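Local coordinates for protein beta sliding clamp (Borrelia burgdorferi, PDB 6DJ8) that probably forms a ring-shaped head-to-tail dimer around DNA that tethers DNA polymerases and other proteins to it, making replication processive, at residues His11-Cys17 and Ile71-Phe77; Gln21-Glu25 and Ser67-Ile71; Ser43-Val49 and Phe77-Ala83; Ser108-Met113 and Asp125-Thr131. One frame throughout, in Å; residues are numbered along the deposited sequence.

Interaction 1 (His11-Cys17 and Ile71-Phe77); sequences HNTFFIC and IVSETDF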
loop_
_atom_site.group_PDB
_atom_site.type_symbol
_atom_site.label_atom_id
_atom_site.label_comp_id
_atom_site.label_asym_id
_atom_site.label_seq_id
_atom_site.Cartn_x
_atom_site.Cartn_y
_atom_site.Cartn_z
ATOM N N HIS A 11 -17.896 14.807 36.167
ATOM C CA HIS A 11 -17.680 16.241 36.014
ATOM C C HIS A 11 -16.233 16.657 36.276
ATOM O O HIS A 11 -15.802 17.695 35.761
ATOM C CB HIS A 11 -18.619 17.009 36.943
ATOM C CG HIS A 11 -18.269 16.880 38.392
ATOM N ND1 HIS A 11 -17.308 17.661 38.998
ATOM C CD2 HIS A 11 -18.744 16.054 39.354
ATOM C CE1 HIS A 11 -17.211 17.327 40.272
ATOM N NE2 HIS A 11 -18.067 16.351 40.512
ATOM N N ASN A 12 -15.466 15.884 37.055
ATOM C CA ASN A 12 -14.086 16.274 37.332
ATOM C C ASN A 12 -13.057 15.187 37.041
ATOM O O ASN A 12 -11.908 15.317 37.484
ATOM C CB ASN A 12 -13.943 16.741 38.798
ATOM C CG ASN A 12 -14.281 15.648 39.808
ATOM O OD1 ASN A 12 -14.617 14.523 39.442
ATOM N ND2 ASN A 12 -14.186 15.984 41.096
ATOM N N THR A 13 -13.413 14.122 36.320
ATOM C CA THR A 13 -12.440 13.093 35.954
ATOM C C THR A 13 -12.272 13.152 34.438
ATOM O O THR A 13 -12.859 12.364 33.694
ATOM C CB THR A 13 -12.880 11.708 36.422
ATOM O OG1 THR A 13 -13.191 11.761 37.815
ATOM C CG2 THR A 13 -11.724 10.728 36.278
ATOM N N PHE A 14 -11.440 14.083 33.982
ATOM C CA PHE A 14 -11.279 14.332 32.556
ATOM C C PHE A 14 -9.930 14.986 32.306
ATOM O O PHE A 14 -9.254 15.436 33.230
ATOM C CB PHE A 14 -12.389 15.253 32.027
ATOM C CG PHE A 14 -12.271 16.658 32.527
ATOM C CD1 PHE A 14 -12.931 17.046 33.682
ATOM C CD2 PHE A 14 -11.471 17.586 31.872
ATOM C CE1 PHE A 14 -12.819 18.342 34.163
ATOM C CE2 PHE A 14 -11.341 18.879 32.357
ATOM C CZ PHE A 14 -12.017 19.258 33.498
ATOM N N PHE A 15 -9.576 15.093 31.029
ATOM C CA PHE A 15 -8.523 16.014 30.657
ATOM C C PHE A 15 -8.833 16.572 29.277
ATOM O O PHE A 15 -9.520 15.940 28.472
ATOM C CB PHE A 15 -7.134 15.364 30.687
ATOM C CG PHE A 15 -6.968 14.244 29.730
ATOM C CD1 PHE A 15 -7.294 12.960 30.103
ATOM C CD2 PHE A 15 -6.481 14.463 28.455
ATOM C CE1 PHE A 15 -7.147 11.913 29.225
ATOM C CE2 PHE A 15 -6.332 13.428 27.584
ATOM C CZ PHE A 15 -6.676 12.146 27.963
ATOM N N ILE A 16 -8.305 17.766 29.022
ATOM C CA ILE A 16 -8.372 18.425 27.727
ATOM C C ILE A 16 -6.976 18.392 27.134
ATOM O O ILE A 16 -5.994 18.686 27.825
ATOM C CB ILE A 16 -8.881 19.873 27.868
ATOM C CG1 ILE A 16 -10.245 19.898 28.589
ATOM C CG2 ILE A 16 -8.946 20.562 26.501
ATOM C CD1 ILE A 16 -10.803 21.281 28.807
ATOM N N CYS A 17 -6.883 18.031 25.860
ATOM C CA CYS A 17 -5.592 17.945 25.201
ATOM C C CYS A 17 -5.715 18.458 23.776
ATOM O O CYS A 17 -6.815 18.634 23.235
ATOM C CB CYS A 17 -5.062 16.515 25.186
ATOM S SG CYS A 17 -6.111 15.402 24.267
ATOM N N ILE A 71 -1.529 18.866 29.417
ATOM C CA ILE A 71 -2.977 18.817 29.324
ATOM C C ILE A 71 -3.557 19.770 30.360
ATOM O O ILE A 71 -2.842 20.328 31.198
ATOM C CB ILE A 71 -3.533 17.401 29.568
ATOM C CG1 ILE A 71 -3.049 16.925 30.947
ATOM C CG2 ILE A 71 -3.164 16.463 28.423
ATOM C CD1 ILE A 71 -3.665 15.655 31.433
ATOM N N VAL A 72 -4.881 19.886 30.343
ATOM C CA VAL A 72 -5.640 20.572 31.381
ATOM C C VAL A 72 -6.490 19.522 32.082
ATOM O O VAL A 72 -7.125 18.688 31.416
ATOM C CB VAL A 72 -6.505 21.698 30.788
ATOM C CG1 VAL A 72 -7.465 22.262 31.841
ATOM C CG2 VAL A 72 -5.612 22.787 30.206
ATOM N N SER A 73 -6.475 19.529 33.414
ATOM C CA SER A 73 -7.228 18.528 34.155
ATOM C C SER A 73 -7.662 19.092 35.503
ATOM O O SER A 73 -7.338 20.227 35.864
ATOM C CB SER A 73 -6.394 17.271 34.366
ATOM O OG SER A 73 -5.413 17.530 35.356
ATOM N N GLU A 74 -8.394 18.285 36.247
ATOM C CA GLU A 74 -8.778 18.716 37.587
ATOM C C GLU A 74 -8.436 17.681 38.639
ATOM O O GLU A 74 -8.051 18.049 39.747
ATOM C CB GLU A 74 -10.286 19.015 37.669
ATOM C CG GLU A 74 -10.682 20.405 37.237
ATOM C CD GLU A 74 -12.190 20.564 37.134
ATOM O OE1 GLU A 74 -12.920 19.933 37.932
ATOM O OE2 GLU A 74 -12.640 21.314 36.244
ATOM N N THR A 75 -8.565 16.396 38.326
ATOM C CA THR A 75 -8.164 15.338 39.239
ATOM C C THR A 75 -7.240 14.386 38.499
ATOM O O THR A 75 -7.214 14.341 37.267
ATOM C CB THR A 75 -9.358 14.569 39.821
ATOM O OG1 THR A 75 -10.069 13.903 38.766
ATOM C CG2 THR A 75 -10.303 15.515 40.575
ATOM N N ASP A 76 -6.507 13.606 39.274
ATOM C CA ASP A 76 -5.571 12.630 38.749
ATOM C C ASP A 76 -6.269 11.284 38.672
ATOM O O ASP A 76 -7.062 10.936 39.551
ATOM C CB ASP A 76 -4.341 12.531 39.655
ATOM C CG ASP A 76 -3.529 13.815 39.681
ATOM O OD1 ASP A 76 -3.869 14.756 38.927
ATOM O OD2 ASP A 76 -2.558 13.885 40.467
ATOM N N PHE A 77 -5.989 10.532 37.616
ATOM C CA PHE A 77 -6.580 9.211 37.462
ATOM C C PHE A 77 -5.790 8.468 36.397
ATOM O O PHE A 77 -5.013 9.063 35.652
ATOM C CB PHE A 77 -8.065 9.293 37.075
ATOM C CG PHE A 77 -8.316 9.932 35.723
ATOM C CD1 PHE A 77 -8.388 11.307 35.586
ATOM C CD2 PHE A 77 -8.478 9.148 34.593
ATOM C CE1 PHE A 77 -8.635 11.888 34.349
ATOM C CE2 PHE A 77 -8.712 9.723 33.339
ATOM C CZ PHE A 77 -8.790 11.092 33.216
HETATM O O HOH W 1 -9.253 15.268 35.712
#

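Interaction 2 (Gln21-Glu25 and Ser67-Ile71); sequences QIMNE and STISI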
loop_
_atom_site.group_PDB
_atom_site.type_symbol
_atom_site.label_atom_id
_atom_site.label_comp_id
_atom_site.label_asym_id
_atom_site.label_seq_id
_atom_site.Cartn_x
_atom_site.Cartn_y
_atom_site.Cartn_z
ATOM N N GLN A 21 -1.701 16.483 18.885
ATOM C CA GLN A 21 -0.578 16.037 19.713
ATOM C C GLN A 21 -0.843 14.651 20.274
ATOM O O GLN A 21 -0.014 13.746 20.131
ATOM C CB GLN A 21 -0.321 17.021 20.850
ATOM C CG GLN A 21 0.892 16.641 21.701
ATOM C CD GLN A 21 1.177 17.671 22.766
ATOM O OE1 GLN A 21 0.274 18.412 23.172
ATOM N NE2 GLN A 21 2.432 17.745 23.212
ATOM N N ILE A 22 -2.009 14.447 20.897
ATOM C CA ILE A 22 -2.228 13.133 21.490
ATOM C C ILE A 22 -2.354 12.076 20.397
ATOM O O ILE A 22 -1.998 10.911 20.612
ATOM C CB ILE A 22 -3.434 13.133 22.444
ATOM C CG1 ILE A 22 -3.385 11.854 23.297
ATOM C CG2 ILE A 22 -4.748 13.304 21.651
ATOM C CD1 ILE A 22 -4.502 11.690 24.288
ATOM N N MET A 23 -2.825 12.457 19.202
ATOM C CA MET A 23 -2.844 11.502 18.095
ATOM C C MET A 23 -1.428 11.019 17.771
ATOM O O MET A 23 -1.177 9.813 17.638
ATOM C CB MET A 23 -3.494 12.131 16.844
ATOM C CG MET A 23 -3.615 11.159 15.693
ATOM S SD MET A 23 -4.383 11.907 14.234
ATOM C CE MET A 23 -5.717 12.860 15.027
ATOM N N ASN A 24 -0.486 11.953 17.649
ATOM C CA ASN A 24 0.889 11.563 17.328
ATOM C C ASN A 24 1.488 10.683 18.419
ATOM O O ASN A 24 2.147 9.677 18.124
ATOM C CB ASN A 24 1.752 12.808 17.120
ATOM C CG ASN A 24 1.401 13.551 15.843
ATOM O OD1 ASN A 24 0.833 12.975 14.910
ATOM N ND2 ASN A 24 1.735 14.837 15.797
ATOM N N GLU A 25 1.262 11.037 19.688
ATOM C CA GLU A 25 1.881 10.280 20.775
ATOM C C GLU A 25 1.269 8.895 20.899
ATOM O O GLU A 25 1.971 7.935 21.225
ATOM C CB GLU A 25 1.755 11.033 22.099
ATOM C CG GLU A 25 2.398 12.412 22.116
ATOM C CD GLU A 25 3.923 12.406 21.876
ATOM O OE1 GLU A 25 4.543 11.328 21.731
ATOM O OE2 GLU A 25 4.498 13.510 21.846
ATOM N N SER A 67 5.775 8.424 27.541
ATOM C CA SER A 67 5.801 9.771 26.986
ATOM C C SER A 67 4.895 10.669 27.818
ATOM O O SER A 67 3.970 10.205 28.492
ATOM C CB SER A 67 5.347 9.811 25.524
ATOM O OG SER A 67 3.959 9.538 25.411
ATOM N N THR A 68 5.153 11.973 27.744
ATOM C CA THR A 68 4.394 12.938 28.519
ATOM C C THR A 68 4.064 14.143 27.655
ATOM O O THR A 68 4.894 14.594 26.859
ATOM C CB THR A 68 5.185 13.382 29.768
ATOM O OG1 THR A 68 4.426 14.356 30.491
ATOM C CG2 THR A 68 6.512 13.990 29.370
ATOM N N ILE A 69 2.837 14.649 27.808
ATOM C CA ILE A 69 2.385 15.845 27.115
ATOM C C ILE A 69 1.578 16.684 28.094
ATOM O O ILE A 69 1.032 16.181 29.077
ATOM C CB ILE A 69 1.523 15.528 25.878
ATOM C CG1 ILE A 69 0.274 14.747 26.294
ATOM C CG2 ILE A 69 2.338 14.781 24.837
ATOM C CD1 ILE A 69 -0.748 14.556 25.145
ATOM N N SER A 70 1.497 17.978 27.803
ATOM C CA SER A 70 0.771 18.900 28.656
ATOM C C SER A 70 -0.719 18.819 28.361
ATOM O O SER A 70 -1.126 18.708 27.206
ATOM C CB SER A 70 1.274 20.323 28.431
ATOM O OG SER A 70 2.595 20.457 28.935
ATOM N N ILE A 71 -1.529 18.866 29.417
ATOM C CA ILE A 71 -2.977 18.817 29.324
ATOM C C ILE A 71 -3.557 19.770 30.360
ATOM O O ILE A 71 -2.842 20.328 31.198
ATOM C CB ILE A 71 -3.533 17.401 29.568
ATOM C CG1 ILE A 71 -3.049 16.925 30.947
ATOM C CG2 ILE A 71 -3.164 16.463 28.423
ATOM C CD1 ILE A 71 -3.665 15.655 31.433
HETATM O O HOH W 2 -2.203 18.408 24.641
HETATM O O HOH W 3 3.251 18.733 25.733
HETATM O O HOH W 4 4.298 9.008 22.755
#

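Interaction 3 (Ser43-Val49 and Phe77-Ala83); sequences SALLIEV and FKVLINA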
loop_
_atom_site.group_PDB
_atom_site.type_symbol
_atom_site.label_atom_id
_atom_site.label_comp_id
_atom_site.label_asym_id
_atom_site.label_seq_id
_atom_site.Cartn_x
_atom_site.Cartn_y
_atom_site.Cartn_z
ATOM N N SER A 43 -2.739 -5.464 24.505
ATOM C CA SER A 43 -3.068 -4.643 23.353
ATOM C C SER A 43 -3.455 -3.233 23.767
ATOM O O SER A 43 -3.810 -2.413 22.910
ATOM C CB SER A 43 -4.191 -5.292 22.544
ATOM O OG SER A 43 -3.737 -6.494 21.933
ATOM N N ALA A 44 -3.388 -2.936 25.059
ATOM C CA ALA A 44 -3.815 -1.661 25.602
ATOM C C ALA A 44 -2.620 -0.761 25.862
ATOM O O ALA A 44 -1.469 -1.197 25.885
ATOM C CB ALA A 44 -4.589 -1.874 26.902
ATOM N N LEU A 45 -2.903 0.517 26.075
ATOM C CA LEU A 45 -1.909 1.400 26.663
ATOM C C LEU A 45 -2.481 2.008 27.939
ATOM O O LEU A 45 -3.697 1.998 28.176
ATOM C CB LEU A 45 -1.471 2.479 25.671
ATOM C CG LEU A 45 -2.551 3.278 24.965
ATOM C CD1 LEU A 45 -3.039 4.347 25.884
ATOM C CD2 LEU A 45 -2.037 3.889 23.671
ATOM N N LEU A 46 -1.592 2.517 28.779
ATOM C CA LEU A 46 -1.974 3.062 30.072
ATOM C C LEU A 46 -1.742 4.559 30.009
ATOM O O LEU A 46 -0.635 5.002 29.703
ATOM C CB LEU A 46 -1.170 2.424 31.208
ATOM C CG LEU A 46 -1.328 3.053 32.593
ATOM C CD1 LEU A 46 -2.724 2.837 33.117
ATOM C CD2 LEU A 46 -0.292 2.488 33.596
ATOM N N ILE A 47 -2.795 5.341 30.243
ATOM C CA ILE A 47 -2.660 6.791 30.292
ATOM C C ILE A 47 -2.909 7.238 31.715
ATOM O O ILE A 47 -3.783 6.700 32.410
ATOM C CB ILE A 47 -3.596 7.523 29.308
ATOM C CG1 ILE A 47 -5.051 7.358 29.709
ATOM C CG2 ILE A 47 -3.335 7.081 27.884
ATOM C CD1 ILE A 47 -5.803 8.664 29.668
ATOM N N GLU A 48 -2.110 8.198 32.163
ATOM C CA GLU A 48 -2.218 8.700 33.521
ATOM C C GLU A 48 -2.283 10.213 33.475
ATOM O O GLU A 48 -1.456 10.852 32.814
ATOM C CB GLU A 48 -1.038 8.253 34.390
ATOM C CG GLU A 48 -0.913 9.089 35.646
ATOM C CD GLU A 48 0.153 8.588 36.606
ATOM O OE1 GLU A 48 1.126 7.944 36.150
ATOM O OE2 GLU A 48 0.007 8.841 37.820
ATOM N N VAL A 49 -3.281 10.774 34.145
ATOM C CA VAL A 49 -3.357 12.208 34.362
ATOM C C VAL A 49 -2.664 12.509 35.678
ATOM O O VAL A 49 -3.052 11.982 36.727
ATOM C CB VAL A 49 -4.813 12.695 34.390
ATOM C CG1 VAL A 49 -4.860 14.124 34.898
ATOM C CG2 VAL A 49 -5.426 12.583 33.014
ATOM N N PHE A 77 -5.989 10.532 37.616
ATOM C CA PHE A 77 -6.580 9.211 37.462
ATOM C C PHE A 77 -5.790 8.468 36.397
ATOM O O PHE A 77 -5.013 9.063 35.652
ATOM C CB PHE A 77 -8.065 9.293 37.075
ATOM C CG PHE A 77 -8.316 9.932 35.723
ATOM C CD1 PHE A 77 -8.388 11.307 35.586
ATOM C CD2 PHE A 77 -8.478 9.148 34.593
ATOM C CE1 PHE A 77 -8.635 11.888 34.349
ATOM C CE2 PHE A 77 -8.712 9.723 33.339
ATOM C CZ PHE A 77 -8.790 11.092 33.216
ATOM N N LYS A 78 -6.035 7.163 36.304
ATOM C CA LYS A 78 -5.411 6.325 35.289
ATOM C C LYS A 78 -6.492 5.558 34.539
ATOM O O LYS A 78 -7.556 5.264 35.089
ATOM C CB LYS A 78 -4.396 5.334 35.888
ATOM C CG LYS A 78 -3.278 5.974 36.696
ATOM C CD LYS A 78 -2.214 4.941 37.035
ATOM C CE LYS A 78 -1.133 5.514 37.928
ATOM N NZ LYS A 78 0.212 5.013 37.491
ATOM N N VAL A 79 -6.212 5.264 33.267
ATOM C CA VAL A 79 -7.105 4.510 32.389
ATOM C C VAL A 79 -6.277 3.553 31.538
ATOM O O VAL A 79 -5.281 3.956 30.933
ATOM C CB VAL A 79 -7.936 5.432 31.471
ATOM C CG1 VAL A 79 -8.661 4.606 30.446
ATOM C CG2 VAL A 79 -8.946 6.212 32.293
ATOM N N LEU A 80 -6.688 2.289 31.496
ATOM C CA LEU A 80 -6.127 1.307 30.577
ATOM C C LEU A 80 -7.109 1.109 29.427
ATOM O O LEU A 80 -8.269 0.736 29.659
ATOM C CB LEU A 80 -5.871 -0.011 31.299
ATOM C CG LEU A 80 -5.105 -1.094 30.552
ATOM C CD1 LEU A 80 -3.657 -0.655 30.364
ATOM C CD2 LEU A 80 -5.178 -2.407 31.332
ATOM N N ILE A 81 -6.669 1.371 28.201
ATOM C CA ILE A 81 -7.577 1.340 27.056
ATOM C C ILE A 81 -6.871 0.745 25.848
ATOM O O ILE A 81 -5.700 1.033 25.594
ATOM C CB ILE A 81 -8.131 2.740 26.731
ATOM C CG1 ILE A 81 -9.048 2.700 25.496
ATOM C CG2 ILE A 81 -7.013 3.730 26.487
ATOM C CD1 ILE A 81 -9.753 4.003 25.297
ATOM N N ASN A 82 -7.592 -0.096 25.110
ATOM C CA ASN A 82 -7.097 -0.675 23.868
ATOM C C ASN A 82 -6.507 0.395 22.965
ATOM O O ASN A 82 -7.172 1.381 22.647
ATOM C CB ASN A 82 -8.241 -1.404 23.166
ATOM C CG ASN A 82 -7.840 -1.943 21.824
ATOM O OD1 ASN A 82 -8.131 -1.338 20.785
ATOM N ND2 ASN A 82 -7.140 -3.073 21.831
ATOM N N ALA A 83 -5.239 0.200 22.560
ATOM C CA ALA A 83 -4.514 1.260 21.864
ATOM C C ALA A 83 -5.132 1.572 20.504
ATOM O O ALA A 83 -5.192 2.735 20.102
ATOM C CB ALA A 83 -3.044 0.865 21.673
#

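Interaction 4 (Ser108-Met113 and Asp125-Thr131); sequences SKLEIM and DHLKEPT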
loop_
_atom_site.group_PDB
_atom_site.type_symbol
_atom_site.label_atom_id
_atom_site.label_comp_id
_atom_site.label_asym_id
_atom_site.label_seq_id
_atom_site.Cartn_x
_atom_site.Cartn_y
_atom_site.Cartn_z
ATOM N N SER A 108 -16.961 2.011 32.835
ATOM C CA SER A 108 -15.725 1.605 32.166
ATOM C C SER A 108 -15.694 2.105 30.723
ATOM O O SER A 108 -15.576 1.343 29.767
ATOM C CB SER A 108 -15.550 0.088 32.232
ATOM O OG SER A 108 -15.243 -0.324 33.556
ATOM N N LYS A 109 -15.814 3.423 30.592
ATOM C CA LYS A 109 -15.880 4.073 29.295
ATOM C C LYS A 109 -15.166 5.413 29.347
ATOM O O LYS A 109 -15.169 6.103 30.370
ATOM C CB LYS A 109 -17.327 4.282 28.829
ATOM C CG LYS A 109 -17.803 3.213 27.860
ATOM C CD LYS A 109 -19.279 2.936 28.025
ATOM C CE LYS A 109 -19.737 1.773 27.145
ATOM N NZ LYS A 109 -19.120 0.473 27.545
ATOM N N LEU A 110 -14.527 5.740 28.243
ATOM C CA LEU A 110 -14.034 7.074 27.969
ATOM C C LEU A 110 -15.084 7.748 27.095
ATOM O O LEU A 110 -15.536 7.160 26.111
ATOM C CB LEU A 110 -12.694 6.992 27.252
ATOM C CG LEU A 110 -11.477 7.593 27.944
ATOM C CD1 LEU A 110 -11.286 6.943 29.277
ATOM C CD2 LEU A 110 -10.263 7.336 27.059
ATOM N N GLU A 111 -15.527 8.933 27.491
ATOM C CA GLU A 111 -16.482 9.700 26.709
ATOM C C GLU A 111 -15.695 10.871 26.154
ATOM O O GLU A 111 -15.063 11.615 26.914
ATOM C CB GLU A 111 -17.652 10.174 27.566
ATOM C CG GLU A 111 -18.142 9.117 28.550
ATOM C CD GLU A 111 -19.526 8.605 28.227
ATOM O OE1 GLU A 111 -20.110 9.049 27.215
ATOM O OE2 GLU A 111 -20.035 7.758 28.990
ATOM N N ILE A 112 -15.726 11.033 24.837
ATOM C CA ILE A 112 -14.893 12.010 24.159
ATOM C C ILE A 112 -15.797 12.960 23.395
ATOM O O ILE A 112 -16.743 12.531 22.717
ATOM C CB ILE A 112 -13.885 11.325 23.223
ATOM C CG1 ILE A 112 -13.154 10.212 23.985
ATOM C CG2 ILE A 112 -12.930 12.336 22.639
ATOM C CD1 ILE A 112 -11.979 9.572 23.219
ATOM N N MET A 113 -15.511 14.246 23.519
ATOM C CA MET A 113 -16.259 15.278 22.839
ATOM C C MET A 113 -15.254 16.331 22.420
ATOM O O MET A 113 -14.148 16.414 22.973
ATOM C CB MET A 113 -17.360 15.863 23.745
ATOM C CG MET A 113 -16.808 16.481 25.034
ATOM S SD MET A 113 -17.765 16.056 26.515
ATOM C CE MET A 113 -17.595 14.267 26.500
ATOM N N ASP A 125 -21.234 15.909 18.467
ATOM C CA ASP A 125 -20.538 14.667 18.165
ATOM C C ASP A 125 -19.954 14.070 19.444
ATOM O O ASP A 125 -19.486 14.788 20.331
ATOM C CB ASP A 125 -19.429 14.905 17.135
ATOM C CG ASP A 125 -19.947 15.534 15.850
ATOM O OD1 ASP A 125 -21.162 15.433 15.578
ATOM O OD2 ASP A 125 -19.134 16.130 15.110
ATOM N N HIS A 126 -19.979 12.745 19.535
ATOM C CA HIS A 126 -19.661 12.068 20.778
ATOM C C HIS A 126 -19.160 10.665 20.481
ATOM O O HIS A 126 -19.715 9.972 19.626
ATOM C CB HIS A 126 -20.895 12.011 21.690
ATOM C CG HIS A 126 -20.597 11.578 23.091
ATOM N ND1 HIS A 126 -20.292 12.466 24.100
ATOM C CD2 HIS A 126 -20.577 10.347 23.655
ATOM C CE1 HIS A 126 -20.094 11.801 25.225
ATOM N NE2 HIS A 126 -20.260 10.514 24.982
ATOM N N LEU A 127 -18.113 10.257 21.194
ATOM C CA LEU A 127 -17.549 8.919 21.095
ATOM C C LEU A 127 -17.556 8.277 22.472
ATOM O O LEU A 127 -17.354 8.950 23.483
ATOM C CB LEU A 127 -16.110 8.944 20.579
ATOM C CG LEU A 127 -15.760 9.869 19.414
ATOM C CD1 LEU A 127 -14.241 9.848 19.137
ATOM C CD2 LEU A 127 -16.547 9.474 18.142
ATOM N N LYS A 128 -17.779 6.968 22.513
ATOM C CA LYS A 128 -17.707 6.211 23.757
ATOM C C LYS A 128 -16.744 5.060 23.536
ATOM O O LYS A 128 -16.999 4.195 22.691
ATOM C CB LYS A 128 -19.082 5.687 24.198
ATOM C CG LYS A 128 -20.066 6.771 24.579
ATOM C CD LYS A 128 -21.311 6.183 25.259
ATOM C CE LYS A 128 -22.296 7.279 25.646
ATOM N NZ LYS A 128 -23.625 6.743 26.116
ATOM N N GLU A 129 -15.654 5.048 24.300
ATOM C CA GLU A 129 -14.611 4.031 24.168
ATOM C C GLU A 129 -14.539 3.207 25.445
ATOM O O GLU A 129 -14.172 3.740 26.512
ATOM C CB GLU A 129 -13.261 4.675 23.874
ATOM C CG GLU A 129 -13.154 5.308 22.483
ATOM C CD GLU A 129 -13.101 4.267 21.358
ATOM O OE1 GLU A 129 -12.990 3.051 21.653
ATOM O OE2 GLU A 129 -13.154 4.671 20.168
ATOM N N PRO A 130 -14.875 1.928 25.390
ATOM C CA PRO A 130 -14.788 1.097 26.590
ATOM C C PRO A 130 -13.349 0.951 27.044
ATOM O O PRO A 130 -12.411 0.998 26.244
ATOM C CB PRO A 130 -15.400 -0.248 26.171
ATOM C CG PRO A 130 -15.559 -0.180 24.667
ATOM C CD PRO A 130 -15.717 1.288 24.372
ATOM N N THR A 131 -13.190 0.827 28.356
ATOM C CA THR A 131 -11.888 0.740 29.007
ATOM C C THR A 131 -11.794 -0.524 29.843
ATOM O O THR A 131 -12.782 -1.221 30.074
ATOM C CB THR A 131 -11.634 1.961 29.897
ATOM O OG1 THR A 131 -12.646 2.007 30.918
ATOM C CG2 THR A 131 -11.678 3.238 29.079
#

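Interaction 1 (His11-Cys17 and Ile71-Phe77)
With chi1 of 64°, CG of Phe77 lies between the backbone N and the carbonyl carbon, and the ring lies against Thr13 and beside Phe15. Thr13 has OG1 beside the backbone N (chi1 -52°), which puts CG2 anti to that N and over one face of the Phe77 ring. The CH-pi contact is close, with Thr13 CG2 3.7 Å from the ring centroid. OG1 of Thr13 turns elsewhere and bonds to Met9 O. The far end of the same phenyl reaches Phe15. Phe77 CZ comes to the edge of the Phe15 ring, 3.9 Å from Phe15 CD1, and the two side chains stand at about a right angle. Phe15 CB also packs on Ile71 CD1 at 3.6 Å. Phe14 turns the other way and presents its edge to the Glu74 carboxylate, with Phe14 CZ 3.5 Å from Glu74 OE2 and the two planes 81° apart. Lys100 makes a cation-pi contact with this ring. Thr75 OG1 donates to Asn12 O at 2.7 Å, tilted from the carbonyl plane. Two backbone bonds join Ile16 and Val72: Ile16 N to Val72 O is 2.8 Å and Val72 N to Ile16 O is 3.0 Å. This is a short antiparallel hydrogen-bonded pairing. It adds strand 72-73 to the outside of a five-stranded sheet in the N-terminal domain, where Phe15 packs on strands 44-50 and 53-59 of a second sheet and Phe77 on Val49.

Interaction 2 (Gln21-Glu25 and Ser67-Ile71)
Ile22 and Ile69 make the apolar contact, Ile22 CB lying 4.1 Å from Ile69 CD1. The CG2 methyl of Ile69 also lies against polar side chains, 3.4 Å from Gln21 NE2 and 3.6 Å from Glu25 CG. Gln21, extended beyond CG (chi2 177°), and Ile69 slide past each other in opposite directions. Helix 19-29 packs antiparallel on strand 64-70 of the large sheet, the segment axes 9.9 Å apart. Ile22 also touches Leu54 and, on helix 83-92, Val90. The polar links pass through water. One water donates to Gln21 OE1 and to Ser70 O, while a second accepts from Gln21 NE2 at 2.8 Å and from Ser70 N. Both ends of the amide are thus used, which should fix its rotation. A third water accepts a hydrogen bond from Ser67 OG at 2.7 Å and donates to Glu25 O and OE1. Tyr254 OH and Asn253 ND2 also hold the Glu25 carboxylate. The chemistry implies one isoleucine against the stems of polar side chains, with buried polar groups linked through water.

Interaction 3 (Ser43-Val49 and Phe77-Ala83)
Leu45 and Ile81 lie side by side and point the same way, with Leu45 CD1 4.1 Å from Ile81 CG2. Ile47 and Val79 repeat this arrangement on the same face, Ile47 CG1 being 3.9 Å from Val79 CB. Val49 meets the Phe77 ring at a slant, and Val49 CG2 approaches Phe77 CE1 to 3.5 Å. Phe15 packs on Ile47 and Val49 from this side. The other face carries Leu46, Leu80, Glu48 and Lys78. Leu80 has CG anti to N (chi1 -172°), which lays CD1 against Ala44 CB at 3.8 Å and near Leu46 CB. Helix 135-140 packs here on Leu46, Lys78 and Leu80. Glu48 and Lys78 run alongside each other to a long salt bridge, Glu48 OE1 to Lys78 NZ at 3.4 Å, weak as a hydrogen bond. Backbone bonds tie Leu45 to Ile81 and Ile47 to Val79 in both directions. Ala83 N closes the row on Ser43 O at 3.0 Å, nearly straight at 174°. Next to it, Asn82 OD1 caps Asn85 N at the start of helix 83-92. The whole is an antiparallel strand pair at the edge of a large sheet, regular in the middle and looser at Phe77, with an N-cap where strand gives way to helix.

Interaction 4 (Ser108-Met113 and Asp125-Thr131)
A beta hairpin at the subunit interface brings Glu111 and His126 together from its two strands, 109-114 and 126-130. His126 NE2 donates to Glu111 OE1 at 2.7 Å, and the oxygen lies in the plane of the imidazole. Carboxylate and ring are turned 55° from each other. His126 reaches across because its CG is anti to the backbone N (chi1 -169°). Ile112 O lies over one face of this ring, and Met113 CE is 3.7 Å from His126 CE1. Lys128 runs alongside Glu111, with CE 3.2 Å and NZ 4.3 Å from Glu111 OE1, the latter too far for a salt bridge. Backbone bonds run both ways between Leu110 and Glu129 and between Ile112 and Leu127. His126, Leu127 and Lys128 also pair with a strand of the second subunit, so the sheet continues across the dimer. Glu129 makes a salt bridge to Arg324 and a hydrogen bond to Tyr297, both of the second subunit. On the opposite face to Glu111, Ile112 CB packs on Leu127 CB at 4.2 Å. Leu110 CD1 meets Thr131 CG2 at 3.7 Å. Thr131 N bonds to Ser108 O at 2.8 Å, from above the carbonyl plane. Ser108 and Lys109 together face Asn104 as a G1 beta bulge.

All four interactions lie in the N-terminal domain, with centres 13 to 18 Å apart. Interaction 2 is nested inside the chain loop closed by interaction 1, and the two share Ile71. Interaction 3 alternates with both along the chain and shares Phe77 with interaction 1. Interaction 4 follows in series. Interactions 1 and 4 sit at the two outer strands of one five-stranded sheet. Interactions 2 and 3 reach the larger sheet. Cys17 packs on Ile22, Phe15 on Val49, and Val79 on Leu110 and Thr131, so the sheets meet in one core. Interaction 4 carries this framework to the second subunit, consistent with closure of the ring.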